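Glutamate racemase (Bacillus anthracis, PDB 2DWU) is a bacterial enzyme of the aspartate/glutamate/hydantoin racemase family, built on two parallel beta sheets flanked by helices and found here with D-glutamic acid bound. Local coordinates at residues Lys6-Gly11 with Pro69-Val74; Ser24-Gln29 with Glu214-Leu219; Thr79-Thr84 with Gly98-Gly103. All coordinates share one frame; numbering follows the deposited sequence.

Contact 1. Residues Lys6-Gly11 with Pro69-Val74; sequences KHSVIG and PLKALV
Gly11 is gripped on both sides of its residue by the neighbouring strand: its N gives a hydrogen bond to Ala72 O (2.9 Å), and its O takes one from Val74 N (2.8 Å), with Leu73 CA-H also directed at that oxygen. Because Gly11 carries no side chain, two leucines close over its backbone, Leu70 CD2 at 3.9 Å from Gly11 CA and Leu73 CD1 against Gly11 O. Val9 CG2 meets the same Leu70 methyl. Further back, Val9 N bonds to Pro69 O and Lys71 N to Val9 O (2.9 Å, nearly straight at 172°). These are parallel strands at the heart of the six-stranded sheet of a parallel alpha/beta domain, with strand 35-39 beyond 9-14 and strand 96-98 beyond 70-75. Val9 pairs with Leu70 but Gly11 with Leu73, so residues 70-73 contain one residue more than 9-11, and the chain turns a corner at Lys71. At this corner Lys71 points toward segment 6-11, its chain lying against Ser8 and Ile10. Its CG is met by Ile10 CD1 at 3.6 Å, the two side chains passing at a slant, and its CB lies 3.6 Å from Ser8 CB. A bend at chi3 (68°) folds the lysine chain over Ser8, while NZ pairs with Glu33 and Ile228 O. Ser8 was modelled in two conformers; in this one OG bonds to His5 O. On the face bearing Ile10, the CG2 branch of that residue touches Val74 CG2 at 3.9 Å, beneath Leu219 of helix 211-226.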
loop_
_atom_site.group_PDB
_atom_site.type_symbol
_atom_site.label_atom_id
_atom_site.label_comp_id
_atom_site.label_asym_id
_atom_site.label_seq_id
_atom_site.Cartn_x
_atom_site.Cartn_y
_atom_site.Cartn_z
ATOM N N LYS B 6 13.989 -18.629 -7.795
ATOM C CA LYS B 6 13.945 -19.152 -6.430
ATOM C C LYS B 6 15.153 -18.820 -5.540
ATOM O O LYS B 6 15.039 -18.840 -4.308
ATOM C CB LYS B 6 13.665 -20.663 -6.421
ATOM C CG LYS B 6 14.819 -21.599 -6.720
ATOM C CD LYS B 6 14.316 -23.033 -6.533
ATOM C CE LYS B 6 15.432 -24.064 -6.559
ATOM N NZ LYS B 6 14.941 -25.393 -6.084
ATOM N N HIS B 7 16.297 -18.507 -6.137
ATOM C CA HIS B 7 17.467 -18.148 -5.341
ATOM C C HIS B 7 17.800 -16.665 -5.485
ATOM O O HIS B 7 18.787 -16.196 -4.940
ATOM C CB HIS B 7 18.695 -18.978 -5.751
ATOM C CG HIS B 7 18.466 -20.451 -5.661
ATOM N ND1 HIS B 7 18.128 -21.074 -4.477
ATOM C CD2 HIS B 7 18.451 -21.414 -6.614
ATOM C CE1 HIS B 7 17.905 -22.357 -4.708
ATOM N NE2 HIS B 7 18.095 -22.589 -5.997
ATOM N N SER B 8 16.973 -15.928 -6.215
ATOM C CA SER B 8 17.250 -14.508 -6.409
ATOM C C SER B 8 16.999 -13.685 -5.149
ATOM O O SER B 8 16.177 -14.039 -4.312
ATOM C CB SER B 8 16.428 -13.957 -7.576
ATOM O OG SER B 8 15.046 -14.156 -7.378
ATOM N N VAL B 9 17.728 -12.582 -5.034
ATOM C CA VAL B 9 17.644 -11.701 -3.883
ATOM C C VAL B 9 17.148 -10.303 -4.205
ATOM O O VAL B 9 17.066 -9.912 -5.354
ATOM C CB VAL B 9 19.033 -11.552 -3.233
ATOM C CG1 VAL B 9 19.614 -12.944 -2.937
ATOM C CG2 VAL B 9 19.967 -10.788 -4.169
ATOM N N ILE B 10 16.791 -9.586 -3.152
ATOM C CA ILE B 10 16.367 -8.197 -3.297
ATOM C C ILE B 10 17.621 -7.358 -3.019
ATOM O O ILE B 10 18.159 -7.410 -1.912
ATOM C CB ILE B 10 15.316 -7.802 -2.225
ATOM C CG1 ILE B 10 14.098 -8.741 -2.274
ATOM C CG2 ILE B 10 14.933 -6.355 -2.405
ATOM C CD1 ILE B 10 13.372 -8.723 -3.567
ATOM N N GLY B 11 18.077 -6.589 -4.006
ATOM C CA GLY B 11 19.230 -5.724 -3.768
ATOM C C GLY B 11 18.711 -4.457 -3.097
ATOM O O GLY B 11 17.651 -3.971 -3.480
ATOM N N PRO B 69 22.453 -12.505 -7.771
ATOM C CA PRO B 69 21.281 -12.719 -8.626
ATOM C C PRO B 69 20.107 -11.843 -8.175
ATOM O O PRO B 69 19.293 -12.280 -7.375
ATOM C CB PRO B 69 20.982 -14.207 -8.446
ATOM C CG PRO B 69 21.412 -14.474 -7.032
ATOM C CD PRO B 69 22.666 -13.627 -6.838
ATOM N N LEU B 70 20.015 -10.622 -8.699
ATOM C CA LEU B 70 18.934 -9.719 -8.293
ATOM C C LEU B 70 17.598 -9.958 -8.968
ATOM O O LEU B 70 17.528 -10.090 -10.198
ATOM C CB LEU B 70 19.313 -8.254 -8.586
ATOM C CG LEU B 70 20.673 -7.772 -8.084
ATOM C CD1 LEU B 70 20.903 -6.301 -8.473
ATOM C CD2 LEU B 70 20.731 -7.953 -6.580
ATOM N N LYS B 71 16.531 -9.984 -8.181
ATOM C CA LYS B 71 15.201 -10.114 -8.763
ATOM C C LYS B 71 14.573 -8.719 -8.792
ATOM O O LYS B 71 13.659 -8.454 -9.563
ATOM C CB LYS B 71 14.302 -11.089 -7.968
ATOM C CG LYS B 71 13.810 -10.609 -6.611
ATOM C CD LYS B 71 12.572 -11.416 -6.081
ATOM C CE LYS B 71 12.891 -12.857 -5.729
ATOM N NZ LYS B 71 11.767 -13.519 -4.996
ATOM N N ALA B 72 15.096 -7.820 -7.954
ATOM C CA ALA B 72 14.591 -6.448 -7.869
ATOM C C ALA B 72 15.610 -5.599 -7.119
ATOM O O ALA B 72 16.437 -6.130 -6.389
ATOM C CB ALA B 72 13.240 -6.423 -7.120
ATOM N N LEU B 73 15.534 -4.278 -7.298
ATOM C CA LEU B 73 16.432 -3.343 -6.641
ATOM C C LEU B 73 15.598 -2.314 -5.880
ATOM O O LEU B 73 14.649 -1.752 -6.427
ATOM C CB LEU B 73 17.294 -2.605 -7.690
ATOM C CG LEU B 73 18.147 -1.461 -7.106
ATOM C CD1 LEU B 73 19.166 -2.015 -6.089
ATOM C CD2 LEU B 73 18.845 -0.753 -8.257
ATOM N N VAL B 74 15.953 -2.086 -4.618
ATOM C CA VAL B 74 15.280 -1.051 -3.811
ATOM C C VAL B 74 16.310 0.048 -3.522
ATOM O O VAL B 74 17.416 -0.218 -3.014
ATOM C CB VAL B 74 14.776 -1.608 -2.470
ATOM C CG1 VAL B 74 14.218 -0.458 -1.590
ATOM C CG2 VAL B 74 13.672 -2.644 -2.729
#

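Contact 2. Residues Ser24-Gln29 with Glu214-Leu219; sequences SEIIRQ and ETAIEL
The carboxamide of Gln29 reaches across to Ala216 and Ile217, while CG of the same side chain lies over one face of the Arg28 guanidinium, toward its rim; at the edge of that guanidinium, in its plane, sits the carboxylate of Glu25. The setting is a helix-helix packing: helices 20-29 and 211-226 lie side by side on one side of the six-stranded sheet, both resting on Val74, with local axes 8.4 Å apart at an angle of 49°. Glu25 and Arg28, one turn apart, form a side-on salt bridge, Arg28 NE giving its hydrogen to Glu25 OE2 at 2.9 Å almost straight (174°) and Arg28 NH2 to Glu25 OE1 at 2.8 Å through the syn lone pair. OE1 also accepts from Gln29 NE2, which comes nearly along the C-O axis, so two donors share this oxygen. NE2 has a second acceptor in Glu213 O, just before residue 214 on the other helix, and its two bonds together hold the amide's rotation. Lys109 of the second subunit takes part from outside, its O accepting from Arg28 NH2 and its NZ pairing with Glu214 OE1, so the helix pair borders the dimer interface. With CG beside its backbone N (chi1 -61°) and the chain extended beyond, Gln29 lays its amide along the facing helix: Gln29 NE2 is 3.6 Å from Ala216 CB, and OE1 is 3.5 Å from Ile217 CB. Nearer the sheet, Ile26 and Leu219 cross at about a right angle, and Ile26 CD1 lies 4.1 Å from Leu219 CD2. Where the backbones come nearest, the single methyl of Ala216 lies against the other helix, its CB 3.5 Å from Glu25 O.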
loop_
_atom_site.group_PDB
_atom_site.type_symbol
_atom_site.label_atom_id
_atom_site.label_comp_id
_atom_site.label_asym_id
_atom_site.label_seq_id
_atom_site.Cartn_x
_atom_site.Cartn_y
_atom_site.Cartn_z
ATOM N N SER B 24 14.642 -3.319 7.423
ATOM C CA SER B 24 13.868 -3.949 8.485
ATOM C C SER B 24 12.424 -4.141 8.062
ATOM O O SER B 24 11.824 -5.163 8.359
ATOM C CB SER B 24 13.932 -3.134 9.791
ATOM O OG SER B 24 13.204 -1.918 9.702
ATOM N N GLU B 25 11.858 -3.162 7.359
ATOM C CA GLU B 25 10.477 -3.311 6.930
ATOM C C GLU B 25 10.317 -4.382 5.846
ATOM O O GLU B 25 9.311 -5.078 5.814
ATOM C CB GLU B 25 9.940 -1.956 6.471
ATOM C CG GLU B 25 9.559 -1.108 7.699
ATOM C CD GLU B 25 8.443 -1.775 8.481
ATOM O OE1 GLU B 25 7.357 -1.948 7.904
ATOM O OE2 GLU B 25 8.642 -2.176 9.659
ATOM N N ILE B 26 11.297 -4.522 4.958
ATOM C CA ILE B 26 11.226 -5.583 3.942
ATOM C C ILE B 26 11.316 -6.939 4.655
ATOM O O ILE B 26 10.557 -7.865 4.348
ATOM C CB ILE B 26 12.359 -5.430 2.911
ATOM C CG1 ILE B 26 12.121 -4.146 2.095
ATOM C CG2 ILE B 26 12.404 -6.649 1.985
ATOM C CD1 ILE B 26 13.295 -3.777 1.179
ATOM N N ILE B 27 12.223 -7.044 5.624
ATOM C CA ILE B 27 12.373 -8.297 6.382
ATOM C C ILE B 27 11.072 -8.655 7.125
ATOM O O ILE B 27 10.664 -9.838 7.189
ATOM C CB ILE B 27 13.569 -8.171 7.366
ATOM C CG1 ILE B 27 14.861 -8.199 6.543
ATOM C CG2 ILE B 27 13.518 -9.288 8.458
ATOM C CD1 ILE B 27 16.098 -7.819 7.331
ATOM N N ARG B 28 10.388 -7.644 7.662
ATOM C CA ARG B 28 9.143 -7.872 8.381
ATOM C C ARG B 28 7.949 -8.219 7.490
ATOM O O ARG B 28 7.202 -9.157 7.773
ATOM C CB ARG B 28 8.801 -6.642 9.227
ATOM C CG ARG B 28 7.606 -6.836 10.164
ATOM C CD ARG B 28 7.365 -5.579 11.007
ATOM N NE ARG B 28 6.863 -4.451 10.225
ATOM C CZ ARG B 28 5.598 -4.350 9.816
ATOM N NH1 ARG B 28 4.726 -5.302 10.123
ATOM N NH2 ARG B 28 5.217 -3.302 9.102
ATOM N N GLN B 29 7.742 -7.451 6.421
ATOM C CA GLN B 29 6.583 -7.658 5.560
ATOM C C GLN B 29 6.764 -8.689 4.433
ATOM O O GLN B 29 5.793 -9.181 3.880
ATOM C CB GLN B 29 6.172 -6.308 4.955
ATOM C CG GLN B 29 5.785 -5.263 5.983
ATOM C CD GLN B 29 5.243 -4.017 5.310
ATOM O OE1 GLN B 29 4.378 -4.114 4.441
ATOM N NE2 GLN B 29 5.760 -2.844 5.691
ATOM N N GLU B 214 6.013 1.998 3.814
ATOM C CA GLU B 214 5.306 2.031 2.549
ATOM C C GLU B 214 6.081 1.418 1.399
ATOM O O GLU B 214 5.494 0.883 0.459
ATOM C CB GLU B 214 4.926 3.478 2.219
ATOM C CG GLU B 214 4.252 4.169 3.397
ATOM C CD GLU B 214 3.013 3.456 3.906
ATOM O OE1 GLU B 214 2.429 2.671 3.141
ATOM O OE2 GLU B 214 2.607 3.696 5.069
ATOM N N THR B 215 7.410 1.471 1.471
ATOM C CA THR B 215 8.202 0.917 0.377
ATOM C C THR B 215 8.162 -0.595 0.420
ATOM O O THR B 215 8.142 -1.244 -0.636
ATOM C CB THR B 215 9.648 1.416 0.426
ATOM O OG1 THR B 215 9.629 2.839 0.263
ATOM C CG2 THR B 215 10.485 0.839 -0.742
ATOM N N ALA B 216 8.120 -1.162 1.614
ATOM C CA ALA B 216 8.053 -2.611 1.674
ATOM C C ALA B 216 6.728 -3.136 1.111
ATOM O O ALA B 216 6.703 -4.139 0.384
ATOM C CB ALA B 216 8.265 -3.114 3.142
ATOM N N ILE B 217 5.615 -2.455 1.396
ATOM C CA ILE B 217 4.364 -2.947 0.860
ATOM C C ILE B 217 4.316 -2.701 -0.659
ATOM O O ILE B 217 3.757 -3.499 -1.393
ATOM C CB ILE B 217 3.135 -2.373 1.625
ATOM C CG1 ILE B 217 1.879 -3.111 1.168
ATOM C CG2 ILE B 217 3.035 -0.853 1.468
ATOM C CD1 ILE B 217 0.706 -2.921 2.114
ATOM N N GLU B 218 4.949 -1.626 -1.143
ATOM C CA GLU B 218 4.988 -1.376 -2.579
ATOM C C GLU B 218 5.777 -2.496 -3.271
ATOM O O GLU B 218 5.370 -3.025 -4.299
ATOM C CB GLU B 218 5.641 -0.016 -2.875
ATOM C CG GLU B 218 5.650 0.326 -4.363
ATOM C CD GLU B 218 4.874 1.600 -4.744
ATOM O OE1 GLU B 218 3.979 2.082 -4.006
ATOM O OE2 GLU B 218 5.175 2.110 -5.843
ATOM N N LEU B 219 6.920 -2.859 -2.696
ATOM C CA LEU B 219 7.719 -3.960 -3.243
ATOM C C LEU B 219 6.889 -5.260 -3.239
ATOM O O LEU B 219 6.867 -5.999 -4.236
ATOM C CB LEU B 219 8.985 -4.155 -2.386
ATOM C CG LEU B 219 9.869 -5.347 -2.769
ATOM C CD1 LEU B 219 10.419 -5.170 -4.190
ATOM C CD2 LEU B 219 10.991 -5.473 -1.756
#

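Contact 3. Residues Thr79-Thr84 with Gly98-Gly103; sequences TAAAAT and GVIHPG. With DGL (D-glutamic acid), chain H.
Ala81 and Gly98 bring the two backbones nearest, CA to CA 5.6 Å, where a helix passes the turn that leads from strand 96-98 into helix 100-110. The side chains that meet there are apolar, alanines on the helix against the branched Val99 and Ile100. Ile100 reaches across with CG1 beside its backbone N and chi2 extended (179°), which sends CD1 into the helix surface: Ile100 CD1 touches Ala82 N at 3.6 Å, Ala82 CB at 3.9 Å and Ala81 CB at 4.1 Å. Ala81 CB also faces Val99 CG2 at 4.4 Å, a looser approach. Ile100 is also packed by Met129 and Tyr130 of helix 129-137. The N-terminal turn of the same helix as Ala81, just before that residue, forms part of the D-glutamic acid pocket. There Thr79 has OG1 turned beside its own N (chi1 -58°), and both atoms grip one carboxylate oxygen of the ligand: Thr79 OG1 gives its hydrogen to DGL O at 2.6 Å, and Thr79 N bonds to it at 3.2 Å, more bent (138°). Asn78 N bonds to the ligand as well, and Thr121 OG1 pairs with Thr79 OG1. Between the two segments the side chains meet by apolar packing alone, while the polar contacts lie at the helix start, whose backbone N-H groups and dipole would probably favour the negative charge of the carboxylate.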
loop_
_atom_site.group_PDB
_atom_site.type_symbol
_atom_site.label_atom_id
_atom_site.label_comp_id
_atom_site.label_asym_id
_atom_site.label_seq_id
_atom_site.Cartn_x
_atom_site.Cartn_y
_atom_site.Cartn_z
ATOM N N THR B 79 17.496 10.489 -0.881
ATOM C CA THR B 79 18.371 11.396 -1.643
ATOM C C THR B 79 18.825 10.735 -2.948
ATOM O O THR B 79 18.804 11.349 -4.028
ATOM C CB THR B 79 19.618 11.773 -0.803
ATOM O OG1 THR B 79 19.180 12.385 0.421
ATOM C CG2 THR B 79 20.520 12.741 -1.568
ATOM N N ALA B 80 19.199 9.462 -2.832
ATOM C CA ALA B 80 19.649 8.693 -3.979
ATOM C C ALA B 80 18.482 8.488 -4.942
ATOM O O ALA B 80 18.647 8.601 -6.172
ATOM C CB ALA B 80 20.215 7.334 -3.495
ATOM N N ALA B 81 17.289 8.218 -4.405
ATOM C CA ALA B 81 16.141 8.019 -5.280
ATOM C C ALA B 81 15.802 9.296 -6.045
ATOM O O ALA B 81 15.508 9.256 -7.245
ATOM C CB ALA B 81 14.926 7.536 -4.502
ATOM N N ALA B 82 15.852 10.431 -5.349
ATOM C CA ALA B 82 15.541 11.700 -5.994
ATOM C C ALA B 82 16.498 11.968 -7.139
ATOM O O ALA B 82 16.100 12.466 -8.201
ATOM C CB ALA B 82 15.619 12.841 -4.957
ATOM N N ALA B 83 17.761 11.619 -6.953
ATOM C CA ALA B 83 18.733 11.890 -7.983
ATOM C C ALA B 83 18.846 10.883 -9.118
ATOM O O ALA B 83 19.147 11.254 -10.257
ATOM C CB ALA B 83 20.110 12.016 -7.325
ATOM N N THR B 84 18.533 9.621 -8.859
ATOM C CA THR B 84 18.755 8.629 -9.909
ATOM C C THR B 84 17.686 7.596 -10.225
ATOM O O THR B 84 17.882 6.769 -11.119
ATOM C CB THR B 84 20.061 7.858 -9.613
ATOM O OG1 THR B 84 20.273 6.850 -10.609
ATOM C CG2 THR B 84 19.972 7.187 -8.268
ATOM N N GLY B 98 11.833 2.747 -5.634
ATOM C CA GLY B 98 12.429 3.826 -4.862
ATOM C C GLY B 98 11.553 4.077 -3.646
ATOM O O GLY B 98 10.406 3.598 -3.570
ATOM N N VAL B 99 12.064 4.867 -2.716
ATOM C CA VAL B 99 11.325 5.133 -1.478
ATOM C C VAL B 99 10.408 6.351 -1.530
ATOM O O VAL B 99 9.604 6.555 -0.614
ATOM C CB VAL B 99 12.281 5.302 -0.260
ATOM C CG1 VAL B 99 12.804 3.940 0.171
ATOM C CG2 VAL B 99 13.474 6.206 -0.593
ATOM N N ILE B 100 10.508 7.130 -2.599
ATOM C CA ILE B 100 9.698 8.355 -2.720
ATOM C C ILE B 100 8.250 8.111 -3.156
ATOM O O ILE B 100 7.329 8.527 -2.449
ATOM C CB ILE B 100 10.399 9.356 -3.675
ATOM C CG1 ILE B 100 11.728 9.787 -3.042
ATOM C CG2 ILE B 100 9.477 10.580 -3.992
ATOM C CD1 ILE B 100 12.533 10.756 -3.877
ATOM N N HIS B 101 8.045 7.409 -4.269
ATOM C CA HIS B 101 6.698 7.169 -4.756
ATOM C C HIS B 101 5.806 6.397 -3.789
ATOM O O HIS B 101 4.617 6.711 -3.659
ATOM C CB HIS B 101 6.750 6.511 -6.140
ATOM C CG HIS B 101 7.273 7.430 -7.204
ATOM N ND1 HIS B 101 8.615 7.705 -7.354
ATOM C CD2 HIS B 101 6.628 8.176 -8.134
ATOM C CE1 HIS B 101 8.777 8.584 -8.334
ATOM N NE2 HIS B 101 7.585 8.884 -8.825
ATOM N N PRO B 102 6.344 5.385 -3.091
ATOM C CA PRO B 102 5.482 4.661 -2.151
ATOM C C PRO B 102 4.984 5.592 -1.049
ATOM O O PRO B 102 3.832 5.474 -0.614
ATOM C CB PRO B 102 6.402 3.554 -1.591
ATOM C CG PRO B 102 7.287 3.267 -2.748
ATOM C CD PRO B 102 7.627 4.689 -3.280
ATOM N N GLY B 103 5.835 6.526 -0.614
ATOM C CA GLY B 103 5.449 7.479 0.426
ATOM C C GLY B 103 4.368 8.442 -0.079
ATOM O O GLY B 103 3.410 8.738 0.636
HETATM N N DGL H . 19.855 8.096 3.447
HETATM C CA DGL H . 19.697 9.570 3.241
HETATM C C DGL H . 18.310 9.880 2.800
HETATM O O DGL H . 18.014 10.948 2.279
HETATM C CB DGL H . 20.011 10.324 4.553
HETATM C CG DGL H . 21.550 10.376 4.704
HETATM C CD DGL H . 22.283 11.097 3.649
HETATM O OE1 DGL H . 22.260 12.321 3.512
HETATM O OE2 DGL H . 22.975 10.347 2.822
HETATM O OXT DGL H . 17.409 8.953 2.981
#

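Contacts 1 and 2 share a seam between sheet and helices, their centres 14 Å apart: Val74 CG2 meets Leu219 CD2 at 4.0 Å and Ile26 CD1 at 4.1 Å. Helix 211-226 also carries contact 2 onto contact 3, with Thr215 OG1 3.3 Å from Val99 CA and Pro102 packed against Glu214 and Glu218. Contacts 1 and 3 do not touch, their nearest atoms about 5 Å apart, but strand 70-75 leads directly into helix 78-91. Only contact 3 binds the D-glutamic acid, through Thr79. The side chain of Val74 in contact 1 is about 11 Å from the bound D-glutamic acid. For contact 2, the side chain of Ile26 is about 13 Å from the bound D-glutamic acid.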